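PDB 4KFU: genome packaging NTPase B204 from Sulfolobus turreted icosahedral virus 2, which probably hydrolyses ATP to power the packaging of DNA into the viral capsid, as a P-loop ATPase of the FtsK-HerA superfamily. Local coordinates for residues K93-I101 with H128-S136; I154-L165 with I172-T182. One frame throughout, in Å; residues are numbered along the deposited sequence.

Contact 1 (K93-I101 with H128-S136)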
loop_
_atom_site.group_PDB
_atom_site.type_symbol
_atom_site.label_atom_id
_atom_site.label_comp_id
_atom_site.label_asym_id
_atom_site.label_seq_id
_atom_site.Cartn_x
_atom_site.Cartn_y
_atom_site.Cartn_z
ATOM N N LYS A 93 -11.479 15.481 2.893
ATOM C CA LYS A 93 -12.066 16.809 2.948
ATOM C C LYS A 93 -11.897 17.393 4.351
ATOM O O LYS A 93 -11.505 18.550 4.509
ATOM C CB LYS A 93 -13.550 16.760 2.578
ATOM C CG LYS A 93 -13.838 16.690 1.080
ATOM C CD LYS A 93 -13.074 17.768 0.315
ATOM C CE LYS A 93 -13.674 18.008 -1.068
ATOM N NZ LYS A 93 -13.803 16.754 -1.867
ATOM N N LYS A 94 -12.171 16.580 5.366
ATOM C CA LYS A 94 -12.092 17.032 6.750
ATOM C C LYS A 94 -10.657 17.171 7.232
ATOM O O LYS A 94 -10.270 18.229 7.735
ATOM C CB LYS A 94 -12.856 16.076 7.672
ATOM C CG LYS A 94 -12.767 16.425 9.157
ATOM C CD LYS A 94 -13.549 15.420 9.996
ATOM C CE LYS A 94 -14.215 16.089 11.195
ATOM N NZ LYS A 94 -13.452 15.898 12.457
ATOM N N TYR A 95 -9.867 16.105 7.075
ATOM C CA TYR A 95 -8.527 16.054 7.666
ATOM C C TYR A 95 -7.398 16.473 6.736
ATOM O O TYR A 95 -6.237 16.429 7.128
ATOM C CB TYR A 95 -8.228 14.658 8.223
ATOM C CG TYR A 95 -9.034 14.316 9.452
ATOM C CD1 TYR A 95 -10.091 13.419 9.389
ATOM C CD2 TYR A 95 -8.746 14.909 10.675
ATOM C CE1 TYR A 95 -10.843 13.113 10.520
ATOM C CE2 TYR A 95 -9.483 14.614 11.806
ATOM C CZ TYR A 95 -10.529 13.715 11.725
ATOM O OH TYR A 95 -11.258 13.421 12.858
ATOM N N GLY A 96 -7.721 16.880 5.511
ATOM C CA GLY A 96 -6.678 17.222 4.551
ATOM C C GLY A 96 -6.050 15.964 3.963
ATOM O O GLY A 96 -6.594 14.868 4.123
ATOM N N THR A 97 -4.908 16.108 3.295
ATOM C CA THR A 97 -4.293 14.972 2.596
ATOM C C THR A 97 -4.083 13.755 3.497
ATOM O O THR A 97 -3.450 13.836 4.550
ATOM C CB THR A 97 -2.973 15.348 1.888
ATOM O OG1 THR A 97 -3.205 16.455 1.013
ATOM C CG2 THR A 97 -2.464 14.172 1.053
ATOM N N THR A 98 -4.647 12.629 3.078
ATOM C CA THR A 98 -4.676 11.419 3.892
ATOM C C THR A 98 -4.045 10.258 3.118
ATOM O O THR A 98 -4.169 10.185 1.897
ATOM C CB THR A 98 -6.150 11.060 4.244
ATOM O OG1 THR A 98 -6.717 12.098 5.058
ATOM C CG2 THR A 98 -6.249 9.727 4.984
ATOM N N VAL A 99 -3.354 9.364 3.819
ATOM C CA VAL A 99 -2.899 8.131 3.198
ATOM C C VAL A 99 -3.830 6.944 3.468
ATOM O O VAL A 99 -4.091 6.584 4.627
ATOM C CB VAL A 99 -1.476 7.773 3.640
ATOM C CG1 VAL A 99 -1.033 6.527 2.915
ATOM C CG2 VAL A 99 -0.539 8.936 3.332
ATOM N N LEU A 100 -4.346 6.353 2.392
ATOM C CA LEU A 100 -5.112 5.116 2.491
ATOM C C LEU A 100 -4.145 3.925 2.405
ATOM O O LEU A 100 -3.524 3.699 1.362
ATOM C CB LEU A 100 -6.147 5.037 1.364
ATOM C CG LEU A 100 -7.013 3.776 1.329
ATOM C CD1 LEU A 100 -7.728 3.549 2.689
ATOM C CD2 LEU A 100 -8.030 3.801 0.163
ATOM N N ILE A 101 -4.023 3.180 3.502
ATOM C CA ILE A 101 -3.129 2.032 3.589
ATOM C C ILE A 101 -3.875 0.718 3.422
ATOM O O ILE A 101 -4.805 0.406 4.175
ATOM C CB ILE A 101 -2.399 1.998 4.945
ATOM C CG1 ILE A 101 -1.750 3.356 5.234
ATOM C CG2 ILE A 101 -1.363 0.867 4.974
ATOM C CD1 ILE A 101 -0.875 3.378 6.496
ATOM N N HIS A 128 -5.881 14.603 -6.737
ATOM C CA HIS A 128 -7.052 15.473 -6.741
ATOM C C HIS A 128 -8.043 15.047 -5.659
ATOM O O HIS A 128 -8.804 15.867 -5.147
ATOM C CB HIS A 128 -7.718 15.470 -8.121
ATOM C CG HIS A 128 -9.084 16.091 -8.134
ATOM N ND1 HIS A 128 -10.237 15.354 -7.954
ATOM C CD2 HIS A 128 -9.480 17.375 -8.299
ATOM C CE1 HIS A 128 -11.285 16.160 -8.010
ATOM N NE2 HIS A 128 -10.853 17.391 -8.220
ATOM N N ALA A 129 -8.018 13.765 -5.306
ATOM C CA ALA A 129 -8.902 13.231 -4.275
ATOM C C ALA A 129 -8.325 13.481 -2.887
ATOM O O ALA A 129 -8.991 13.233 -1.868
ATOM C CB ALA A 129 -9.135 11.737 -4.490
ATOM N N GLY A 130 -7.084 13.965 -2.857
ATOM C CA GLY A 130 -6.373 14.237 -1.619
ATOM C C GLY A 130 -5.982 12.974 -0.876
ATOM O O GLY A 130 -5.901 12.971 0.349
ATOM N N LEU A 131 -5.752 11.894 -1.617
ATOM C CA LEU A 131 -5.425 10.616 -1.004
ATOM C C LEU A 131 -4.126 10.023 -1.552
ATOM O O LEU A 131 -3.984 9.819 -2.760
ATOM C CB LEU A 131 -6.573 9.619 -1.199
ATOM C CG LEU A 131 -7.886 9.915 -0.449
ATOM C CD1 LEU A 131 -9.025 9.125 -1.030
ATOM C CD2 LEU A 131 -7.749 9.602 1.038
ATOM N N GLY A 132 -3.181 9.751 -0.663
ATOM C CA GLY A 132 -2.054 8.909 -1.021
ATOM C C GLY A 132 -2.461 7.461 -0.821
ATOM O O GLY A 132 -3.483 7.174 -0.184
ATOM N N LEU A 133 -1.668 6.540 -1.362
ATOM C CA LEU A 133 -1.943 5.121 -1.216
ATOM C C LEU A 133 -0.673 4.405 -0.827
ATOM O O LEU A 133 0.404 4.679 -1.384
ATOM C CB LEU A 133 -2.404 4.508 -2.541
ATOM C CG LEU A 133 -3.755 4.698 -3.202
ATOM C CD1 LEU A 133 -3.766 3.800 -4.423
ATOM C CD2 LEU A 133 -4.892 4.312 -2.260
ATOM N N ILE A 134 -0.796 3.496 0.132
ATOM C CA ILE A 134 0.244 2.494 0.347
ATOM C C ILE A 134 -0.373 1.138 0.083
ATOM O O ILE A 134 -1.354 0.756 0.733
ATOM C CB ILE A 134 0.825 2.543 1.753
ATOM C CG1 ILE A 134 1.467 3.910 1.989
ATOM C CG2 ILE A 134 1.898 1.456 1.899
ATOM C CD1 ILE A 134 1.952 4.138 3.380
ATOM N N LEU A 135 0.162 0.435 -0.913
ATOM C CA LEU A 135 -0.369 -0.864 -1.293
ATOM C C LEU A 135 0.687 -1.921 -1.032
ATOM O O LEU A 135 1.863 -1.729 -1.364
ATOM C CB LEU A 135 -0.750 -0.898 -2.772
ATOM C CG LEU A 135 -1.794 0.115 -3.249
ATOM C CD1 LEU A 135 -2.047 -0.070 -4.734
ATOM C CD2 LEU A 135 -3.095 -0.012 -2.449
ATOM N N SER A 136 0.267 -3.041 -0.458
ATOM C CA SER A 136 1.204 -4.084 -0.070
ATOM C C SER A 136 0.747 -5.429 -0.615
ATOM O O SER A 136 -0.442 -5.762 -0.535
ATOM C CB SER A 136 1.284 -4.127 1.461
ATOM O OG SER A 136 1.916 -5.300 1.912
HETATM O O HOH W 1 -11.434 14.270 -1.235
#

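Contact 2 (I154-L165 with I172-T182)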
loop_
_atom_site.group_PDB
_atom_site.type_symbol
_atom_site.label_atom_id
_atom_site.label_comp_id
_atom_site.label_asym_id
_atom_site.label_seq_id
_atom_site.Cartn_x
_atom_site.Cartn_y
_atom_site.Cartn_z
ATOM N N ILE A 154 8.148 2.210 -5.637
ATOM C CA ILE A 154 7.933 0.770 -5.512
ATOM C C ILE A 154 9.049 0.190 -4.655
ATOM O O ILE A 154 10.236 0.358 -4.962
ATOM C CB ILE A 154 7.878 0.062 -6.880
ATOM C CG1 ILE A 154 6.829 0.723 -7.783
ATOM C CG2 ILE A 154 7.555 -1.401 -6.710
ATOM C CD1 ILE A 154 6.898 0.247 -9.248
ATOM N N ILE A 155 8.660 -0.479 -3.573
ATOM C CA ILE A 155 9.622 -1.060 -2.646
ATOM C C ILE A 155 9.580 -2.580 -2.769
ATOM O O ILE A 155 8.501 -3.176 -2.770
ATOM C CB ILE A 155 9.343 -0.611 -1.191
ATOM C CG1 ILE A 155 9.603 0.896 -1.053
ATOM C CG2 ILE A 155 10.187 -1.411 -0.205
ATOM C CD1 ILE A 155 9.373 1.453 0.327
ATOM N N MET A 156 10.752 -3.205 -2.905
ATOM C CA MET A 156 10.811 -4.652 -3.103
ATOM C C MET A 156 11.811 -5.332 -2.177
ATOM O O MET A 156 12.925 -4.826 -1.976
ATOM C CB MET A 156 11.161 -4.964 -4.568
ATOM C CG MET A 156 10.037 -4.626 -5.537
ATOM S SD MET A 156 10.574 -4.555 -7.257
ATOM C CE MET A 156 11.428 -3.013 -7.279
ATOM N N PHE A 157 11.408 -6.470 -1.610
ATOM C CA PHE A 157 12.326 -7.315 -0.824
ATOM C C PHE A 157 12.827 -8.453 -1.712
ATOM O O PHE A 157 12.427 -8.562 -2.867
ATOM C CB PHE A 157 11.632 -7.875 0.424
ATOM C CG PHE A 157 11.282 -6.819 1.448
ATOM C CD1 PHE A 157 12.059 -6.647 2.586
ATOM C CD2 PHE A 157 10.192 -5.978 1.258
ATOM C CE1 PHE A 157 11.746 -5.660 3.542
ATOM C CE2 PHE A 157 9.864 -4.984 2.216
ATOM C CZ PHE A 157 10.654 -4.827 3.349
ATOM N N TYR A 158 13.676 -9.309 -1.158
ATOM C CA TYR A 158 14.334 -10.365 -1.918
ATOM C C TYR A 158 13.396 -11.232 -2.758
ATOM O O TYR A 158 12.365 -11.700 -2.270
ATOM C CB TYR A 158 15.143 -11.278 -0.971
ATOM C CG TYR A 158 15.503 -12.602 -1.610
ATOM C CD1 TYR A 158 16.628 -12.716 -2.432
ATOM C CD2 TYR A 158 14.723 -13.738 -1.405
ATOM C CE1 TYR A 158 16.957 -13.927 -3.045
ATOM C CE2 TYR A 158 15.049 -14.963 -2.012
ATOM C CZ TYR A 158 16.163 -15.046 -2.825
ATOM O OH TYR A 158 16.478 -16.250 -3.432
ATOM N N THR A 159 13.767 -11.458 -4.015
ATOM C CA THR A 159 13.206 -12.571 -4.771
ATOM C C THR A 159 14.115 -13.016 -5.910
ATOM O O THR A 159 14.850 -12.209 -6.476
ATOM C CB THR A 159 11.799 -12.248 -5.335
ATOM O OG1 THR A 159 11.266 -13.432 -5.938
ATOM C CG2 THR A 159 11.872 -11.132 -6.375
ATOM N N ARG A 160 14.076 -14.308 -6.225
ATOM C CA ARG A 160 14.701 -14.824 -7.449
ATOM C C ARG A 160 13.720 -15.671 -8.238
ATOM O O ARG A 160 14.117 -16.418 -9.125
ATOM C CB ARG A 160 15.966 -15.631 -7.135
ATOM C CG ARG A 160 17.095 -14.775 -6.620
ATOM C CD ARG A 160 18.364 -15.566 -6.427
ATOM N NE ARG A 160 19.401 -14.705 -5.876
ATOM C CZ ARG A 160 20.699 -14.977 -5.912
ATOM N NH1 ARG A 160 21.128 -16.095 -6.481
ATOM N NH2 ARG A 160 21.564 -14.130 -5.371
ATOM N N GLU A 161 12.431 -15.545 -7.925
ATOM C CA GLU A 161 11.415 -16.305 -8.654
ATOM C C GLU A 161 11.280 -15.758 -10.084
ATOM O O GLU A 161 10.997 -14.579 -10.270
ATOM C CB GLU A 161 10.086 -16.259 -7.900
ATOM C CG GLU A 161 9.113 -17.366 -8.270
ATOM C CD GLU A 161 8.337 -17.069 -9.542
ATOM O OE1 GLU A 161 8.064 -15.877 -9.809
ATOM O OE2 GLU A 161 8.005 -18.025 -10.282
ATOM N N PRO A 162 11.506 -16.619 -11.099
ATOM C CA PRO A 162 11.626 -16.200 -12.504
ATOM C C PRO A 162 10.432 -15.403 -13.026
ATOM O O PRO A 162 10.649 -14.417 -13.725
ATOM C CB PRO A 162 11.753 -17.532 -13.261
ATOM C CG PRO A 162 12.337 -18.464 -12.268
ATOM C CD PRO A 162 11.746 -18.066 -10.937
ATOM N N ASN A 163 9.205 -15.794 -12.694
ATOM C CA ASN A 163 8.051 -15.004 -13.136
ATOM C C ASN A 163 8.024 -13.620 -12.490
ATOM O O ASN A 163 7.656 -12.625 -13.126
ATOM C CB ASN A 163 6.718 -15.731 -12.905
ATOM C CG ASN A 163 5.591 -15.164 -13.780
ATOM O OD1 ASN A 163 5.836 -14.702 -14.906
ATOM N ND2 ASN A 163 4.359 -15.192 -13.268
ATOM N N GLU A 164 8.421 -13.550 -11.224
ATOM C CA GLU A 164 8.522 -12.261 -10.560
ATOM C C GLU A 164 9.569 -11.381 -11.215
ATOM O O GLU A 164 9.336 -10.202 -11.413
ATOM C CB GLU A 164 8.872 -12.431 -9.080
ATOM C CG GLU A 164 7.716 -12.868 -8.214
ATOM C CD GLU A 164 7.935 -12.533 -6.729
ATOM O OE1 GLU A 164 8.515 -13.378 -6.022
ATOM O OE2 GLU A 164 7.530 -11.430 -6.270
ATOM N N LEU A 165 10.742 -11.942 -11.509
ATOM C CA LEU A 165 11.818 -11.175 -12.134
ATOM C C LEU A 165 11.392 -10.643 -13.506
ATOM O O LEU A 165 11.746 -9.529 -13.892
ATOM C CB LEU A 165 13.083 -12.042 -12.254
ATOM C CG LEU A 165 13.680 -12.501 -10.923
ATOM C CD1 LEU A 165 14.920 -13.387 -11.122
ATOM C CD2 LEU A 165 14.003 -11.274 -10.068
ATOM N N ILE A 172 8.446 -2.501 -14.198
ATOM C CA ILE A 172 9.076 -1.657 -13.196
ATOM C C ILE A 172 10.451 -1.210 -13.703
ATOM O O ILE A 172 10.610 -0.074 -14.148
ATOM C CB ILE A 172 9.226 -2.386 -11.840
ATOM C CG1 ILE A 172 7.853 -2.814 -11.301
ATOM C CG2 ILE A 172 9.933 -1.489 -10.825
ATOM C CD1 ILE A 172 7.956 -3.635 -10.008
ATOM N N SER A 173 11.441 -2.103 -13.639
ATOM C CA SER A 173 12.786 -1.779 -14.104
ATOM C C SER A 173 13.672 -3.022 -14.191
ATOM O O SER A 173 13.733 -3.824 -13.255
ATOM C CB SER A 173 13.429 -0.753 -13.172
ATOM O OG SER A 173 14.817 -0.639 -13.440
ATOM N N ALA A 174 14.375 -3.182 -15.308
ATOM C CA ALA A 174 15.286 -4.315 -15.470
ATOM C C ALA A 174 16.481 -4.240 -14.514
ATOM O O ALA A 174 17.039 -5.272 -14.113
ATOM C CB ALA A 174 15.755 -4.418 -16.929
ATOM N N GLU A 175 16.875 -3.021 -14.150
ATOM C CA GLU A 175 17.916 -2.821 -13.137
ATOM C C GLU A 175 17.430 -3.290 -11.752
ATOM O O GLU A 175 18.195 -3.854 -10.974
ATOM C CB GLU A 175 18.322 -1.343 -13.085
ATOM C CG GLU A 175 19.515 -1.025 -12.162
ATOM C CD GLU A 175 19.762 0.484 -11.993
ATOM O OE1 GLU A 175 19.218 1.286 -12.791
ATOM O OE2 GLU A 175 20.500 0.873 -11.059
ATOM N N ALA A 176 16.156 -3.041 -11.449
ATOM C CA ALA A 176 15.539 -3.531 -10.212
ATOM C C ALA A 176 15.497 -5.054 -10.200
ATOM O O ALA A 176 15.741 -5.690 -9.169
ATOM C CB ALA A 176 14.116 -2.961 -10.075
ATOM N N ALA A 177 15.164 -5.641 -11.348
ATOM C CA ALA A 177 15.058 -7.089 -11.457
ATOM C C ALA A 177 16.392 -7.743 -11.153
ATOM O O ALA A 177 16.440 -8.835 -10.572
ATOM C CB ALA A 177 14.594 -7.493 -12.823
ATOM N N GLU A 178 17.482 -7.093 -11.546
ATOM C CA GLU A 178 18.794 -7.662 -11.230
ATOM C C GLU A 178 19.143 -7.478 -9.754
ATOM O O GLU A 178 19.683 -8.389 -9.130
ATOM C CB GLU A 178 19.891 -7.050 -12.105
ATOM C CG GLU A 178 21.080 -7.980 -12.292
ATOM C CD GLU A 178 20.659 -9.337 -12.847
ATOM O OE1 GLU A 178 19.897 -9.368 -13.845
ATOM O OE2 GLU A 178 21.071 -10.376 -12.277
ATOM N N LYS A 179 18.830 -6.309 -9.200
ATOM C CA LYS A 179 19.272 -5.974 -7.851
ATOM C C LYS A 179 18.448 -6.640 -6.738
ATOM O O LYS A 179 18.927 -6.819 -5.616
ATOM C CB LYS A 179 19.314 -4.455 -7.663
ATOM C CG LYS A 179 20.324 -3.713 -8.578
ATOM C CD LYS A 179 21.750 -4.192 -8.367
ATOM C CE LYS A 179 22.782 -3.376 -9.181
ATOM N NZ LYS A 179 23.192 -4.033 -10.467
ATOM N N VAL A 180 17.214 -7.025 -7.050
ATOM C CA VAL A 180 16.341 -7.649 -6.055
ATOM C C VAL A 180 16.849 -9.045 -5.660
ATOM O O VAL A 180 16.564 -9.545 -4.548
ATOM C CB VAL A 180 14.873 -7.694 -6.564
ATOM C CG1 VAL A 180 14.677 -8.813 -7.587
ATOM C CG2 VAL A 180 13.918 -7.863 -5.417
ATOM N N LYS A 181 17.645 -9.644 -6.552
ATOM C CA LYS A 181 18.097 -11.029 -6.402
ATOM C C LYS A 181 19.107 -11.221 -5.277
ATOM O O LYS A 181 19.275 -12.327 -4.763
ATOM C CB LYS A 181 18.727 -11.533 -7.713
ATOM C CG LYS A 181 17.798 -11.491 -8.914
ATOM C CD LYS A 181 18.485 -12.041 -10.164
ATOM C CE LYS A 181 18.704 -13.541 -10.049
ATOM N NZ LYS A 181 19.201 -14.153 -11.323
ATOM N N THR A 182 19.778 -10.144 -4.887
ATOM C CA THR A 182 20.858 -10.257 -3.913
ATOM C C THR A 182 20.563 -9.592 -2.565
ATOM O O THR A 182 21.445 -9.487 -1.703
ATOM C CB THR A 182 22.176 -9.706 -4.505
ATOM O OG1 THR A 182 21.951 -8.383 -5.005
ATOM C CG2 THR A 182 22.661 -10.607 -5.651
#

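Contact 1 (K93-I101 with H128-S136)
Gly-130 O accepts from two donors: the amide of Thr-98 gives it a nearly straight bond (Thr-98 N to Gly-130 O 3.0 Å, 169° at the hydrogen), and Ser-92 OG, from the last turns of helix 78-95, supplies a second hydrogen bond. Thr-97 adds a CA-H...O contact to Gly-130 O and lays its CG2 3.7 Å from that atom. Beyond this point the chains run parallel. Thr-98 O takes Gly-132 N at 2.8 Å, Gly-132 O takes the amide of Leu-100, and Leu-100 O takes that of Ile-134. The donor Leu-100 N stands 38° above the carbonyl plane of Gly-132, away from a lone pair. On one face of the sheet Val-99 meets Ile-134 at an oblique angle. Its CG1, anti to the backbone N (chi1 -177°), rests 3.7 Å from Ile-134 CG1, while Gly-132 brings no side chain to this face. Leu-29, Ile-26 and Phe-25 of helix 17-31 pack over it. On the other face Leu-100 and Leu-133 lie side by side and point the same way, with Leu-133 CD2 3.9 Å from Leu-100 CB. Leu-131 CD2 reaches Thr-98 CB at the same separation, and Leu-131 continues onto Trp-85, Ser-88 and Lys-89 of helix 78-95. Thr-98 OG1 is hydrogen-bonded to Ser-35 OG of the adjoining strand. Ahead of the strands a water donates to Ala-129 O and takes a weak bond from Lys-93 NZ. The contact joins two central strands of the P-loop NTPase sheet, the first and last elements of a beta-alpha-beta unit; main-chain bonds fix their register, and the aliphatic groups on both faces keep those bonds in a largely buried, apolar setting.

Contact 2 (I154-L165 with I172-T182)
Ile-154 and Ile-172 reach toward each other tip to tip, CD1 of Ile-154 lying 3.8 Å from CG1 of Ile-172. Met-156 meets the same isoleucine end-on, SD to Ile-172 CD1 at 3.9 Å; the bend at its last torsion (chi3 -75°) carries CE onto Ala-176 CB. Val-180 wedges in farther along: the side chain of Leu-165 passes it at a slant, CD2 of Leu-165 lying 3.6 Å from CG1 of Val-180, which also meets Thr-159 CG2. Arg-160, extended from CG to NE, crosses Lys-181 at about a right angle and grips Lys-181 O side-on, through NE at 2.6 Å and NH2 at 3.0 Å. That oxygen lies in the guanidinium plane, though both donors approach it from one face of its own carbonyl plane. Lys-181 O also sits at the edge of the Tyr-158 ring, 3.3 Å from CE1. Tyr-158 touches a second bound AMPPCP, away from the P-loop pocket, and Arg-160 NH2 also bonds a citrate, probably from the crystallisation liquor. Thr-159 OG1, which closes an ST turn with Glu-161 N, donates to Glu-164 OE1. Helix 174-179 thus packs beside strand 153-156 and helix 162-171, whose Ile-168 touches Met-156, Ala-176 and Ala-177, with strand 188-192 flanking Met-156 and Ile-172.

From the N terminus, strand 6-10, the P-loop and helix 17-31 come before either contact, and helix 78-95 then leads into contact 1. Pairing 93-101 with 128-136 closes a loop of 26 residues that includes helix 117-124. After helix 145-150, contact 2 closes a much tighter loop, the six helical residues between 154-165 and 172-182. The two are in series, neither nested nor crossed, with centres 27 Å apart on opposite sides of the chain's centre. Both reach the same sheet: strand 6-10 lies between 131-137 and 153-156, so contact 1 ties two inner strands together, whereas contact 2 ties a strand farther across to its helices.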